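PDB 3VC5: mandelate racemase/muconate lactonizing protein from Thermobispora bispora, which probably catalyses the magnesium-dependent dehydration of D-glucarate to 5-dehydro-4-deoxy-D-glucarate. Local coordinates for residues 166-171 / 194-199. Sequence-based numbering, arbitrary orientation.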
loop_
_atom_site.group_PDB
_atom_site.type_symbol
_atom_site.label_atom_id
_atom_site.label_comp_id
_atom_site.label_asym_id
_atom_site.label_seq_id
_atom_site.Cartn_x
_atom_site.Cartn_y
_atom_site.Cartn_z
ATOM N N ALA A 166 7.395 -21.724 16.331
ATOM C CA ALA A 166 7.820 -23.098 16.176
ATOM C C ALA A 166 6.760 -23.816 15.343
ATOM O O ALA A 166 5.612 -23.949 15.792
ATOM C CB ALA A 166 7.923 -23.763 17.562
ATOM N N TYR A 167 7.147 -24.280 14.158
ATOM C CA TYR A 167 6.208 -24.895 13.206
ATOM C C TYR A 167 6.250 -26.409 13.432
ATOM O O TYR A 167 7.112 -27.106 12.916
ATOM C CB TYR A 167 6.578 -24.565 11.761
ATOM C CG TYR A 167 5.384 -24.527 10.812
ATOM C CD1 TYR A 167 4.259 -25.328 11.017
ATOM C CD2 TYR A 167 5.416 -23.704 9.680
ATOM C CE1 TYR A 167 3.168 -25.271 10.147
ATOM C CE2 TYR A 167 4.312 -23.638 8.797
ATOM C CZ TYR A 167 3.212 -24.430 9.023
ATOM O OH TYR A 167 2.082 -24.367 8.181
ATOM N N LEU A 168 5.343 -26.897 14.270
ATOM C CA LEU A 168 5.309 -28.308 14.608
ATOM C C LEU A 168 4.457 -29.093 13.611
ATOM O O LEU A 168 3.382 -28.620 13.125
ATOM C CB LEU A 168 4.752 -28.507 16.021
ATOM C CG LEU A 168 5.309 -27.639 17.158
ATOM C CD1 LEU A 168 4.675 -28.019 18.514
ATOM C CD2 LEU A 168 6.851 -27.768 17.239
ATOM N N PHE A 169 4.902 -30.319 13.369
ATOM C CA PHE A 169 4.216 -31.244 12.492
ATOM C C PHE A 169 4.187 -32.611 13.117
ATOM O O PHE A 169 5.189 -33.050 13.690
ATOM C CB PHE A 169 4.984 -31.434 11.188
ATOM C CG PHE A 169 4.928 -30.248 10.243
ATOM C CD1 PHE A 169 5.750 -29.144 10.427
ATOM C CD2 PHE A 169 4.065 -30.265 9.150
ATOM C CE1 PHE A 169 5.718 -28.049 9.526
ATOM C CE2 PHE A 169 4.006 -29.165 8.245
ATOM C CZ PHE A 169 4.818 -28.067 8.438
ATOM N N TYR A 170 3.085 -33.321 12.925
ATOM C CA TYR A 170 3.138 -34.767 13.052
ATOM C C TYR A 170 4.057 -35.282 11.948
ATOM O O TYR A 170 4.072 -34.740 10.840
ATOM C CB TYR A 170 1.748 -35.378 12.926
ATOM C CG TYR A 170 0.791 -34.966 14.007
ATOM C CD1 TYR A 170 0.840 -35.562 15.276
ATOM C CD2 TYR A 170 -0.205 -34.031 13.757
ATOM C CE1 TYR A 170 -0.053 -35.205 16.262
ATOM C CE2 TYR A 170 -1.118 -33.677 14.742
ATOM C CZ TYR A 170 -1.038 -34.274 15.995
ATOM O OH TYR A 170 -1.944 -33.930 16.978
ATOM N N LYS A 171 4.900 -36.260 12.270
ATOM C CA LYS A 171 5.807 -36.800 11.269
ATOM C C LYS A 171 6.225 -38.223 11.558
ATOM O O LYS A 171 6.240 -38.650 12.716
ATOM C CB LYS A 171 7.053 -35.912 11.158
ATOM C CG LYS A 171 7.905 -35.896 12.456
ATOM C CD LYS A 171 9.123 -34.959 12.350
ATOM C CE LYS A 171 10.164 -35.455 11.323
ATOM N NZ LYS A 171 10.787 -36.800 11.696
ATOM N N ALA A 194 7.420 -33.284 22.728
ATOM C CA ALA A 194 8.869 -33.507 22.695
ATOM C C ALA A 194 9.502 -32.717 21.543
ATOM O O ALA A 194 10.588 -32.136 21.694
ATOM C CB ALA A 194 9.197 -34.984 22.569
ATOM N N GLN A 195 8.816 -32.710 20.395
ATOM C CA GLN A 195 9.289 -31.969 19.231
ATOM C C GLN A 195 9.371 -30.466 19.545
ATOM O O GLN A 195 10.344 -29.787 19.178
ATOM C CB GLN A 195 8.360 -32.220 18.041
ATOM C CG GLN A 195 8.837 -31.624 16.707
ATOM C CD GLN A 195 7.772 -31.816 15.657
ATOM O OE1 GLN A 195 7.536 -32.940 15.184
ATOM N NE2 GLN A 195 7.082 -30.754 15.337
ATOM N N ALA A 196 8.336 -29.945 20.197
ATOM C CA ALA A 196 8.333 -28.566 20.678
ATOM C C ALA A 196 9.559 -28.259 21.571
ATOM O O ALA A 196 10.207 -27.217 21.408
ATOM C CB ALA A 196 7.047 -28.274 21.440
ATOM N N ARG A 197 9.841 -29.135 22.537
ATOM C CA ARG A 197 10.992 -28.932 23.431
ATOM C C ARG A 197 12.277 -28.839 22.621
ATOM O O ARG A 197 13.150 -28.011 22.903
ATOM C CB ARG A 197 11.112 -30.068 24.445
ATOM C CG ARG A 197 10.025 -30.071 25.501
ATOM C CD ARG A 197 10.397 -30.986 26.657
ATOM N NE ARG A 197 9.200 -31.353 27.407
ATOM C CZ ARG A 197 8.582 -30.542 28.262
ATOM N NH1 ARG A 197 9.054 -29.314 28.468
ATOM N NH2 ARG A 197 7.491 -30.950 28.905
ATOM N N LEU A 198 12.388 -29.709 21.624
ATOM C CA LEU A 198 13.560 -29.745 20.768
ATOM C C LEU A 198 13.707 -28.414 19.992
ATOM O O LEU A 198 14.743 -27.752 20.086
ATOM C CB LEU A 198 13.473 -30.951 19.826
ATOM C CG LEU A 198 14.654 -31.354 18.938
ATOM C CD1 LEU A 198 14.412 -32.706 18.282
ATOM C CD2 LEU A 198 14.920 -30.311 17.890
ATOM N N LEU A 199 12.666 -28.007 19.257
ATOM C CA LEU A 199 12.754 -26.787 18.455
ATOM C C LEU A 199 12.907 -25.537 19.317
ATOM O O LEU A 199 13.666 -24.633 18.970
ATOM C CB LEU A 199 11.514 -26.629 17.553
ATOM C CG LEU A 199 11.576 -27.239 16.142
ATOM C CD1 LEU A 199 12.056 -28.660 16.145
ATOM C CD2 LEU A 199 10.223 -27.106 15.415
#
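Gln195 reaches Phe169 because its CG lies anti to the backbone N (chi1 -173°) and the chain stays extended at the next bond (chi2 -174°), which carries the amide from helix 194-199 across to the backbone of Phe169. Leu168 turns its CG anti to the carbonyl carbon, bringing both methyls closer to the helix than its CB direction would suggest. The two elements belong to a beta-alpha-beta crossover, strand 161-169, helix 189-203 and strand 208-211, within the modified TIM barrel of the enolase superfamily. Short-segment axes support this: they approach to 8.9 Å and run roughly antiparallel, at 149°, as a helix returning after its strand should.

The polar part of the interface centres on the backbone of Phe169. Gln195 CD is 3.5 Å from Phe169 O and 4.0 Å from Phe169 N, placing the amide against both backbone groups, while the side chains of Leu168 and Gln195 pass in opposite directions. A leucine in place of Gln195 would probably leave the backbone N and O of Phe169, itself a buried residue, facing methyls, without a polar group from this helix beside them.

Past the amide, around Leu168, the contact is apolar. Leu168 CD1 meets Ala196 CB at 3.8 Å, and Leu168 CD2 lies 3.9 Å from Leu199 CD2; Leu227 of helix 217-230 touches both Leu168 and Ala196. Tyr167 points away from the helix, and its hydroxyl hydrogen-bonds to Lys209 and Lys211, the latter the predicted proton acceptor. The same strand thus faces the helix on one side and the probable active site on the other. Tyr167 O hydrogen-bonds to Trp370 NE1, and the methyl Leu199 CD2 also reaches this oxygen, stopping 4.0 Å from Tyr167 O.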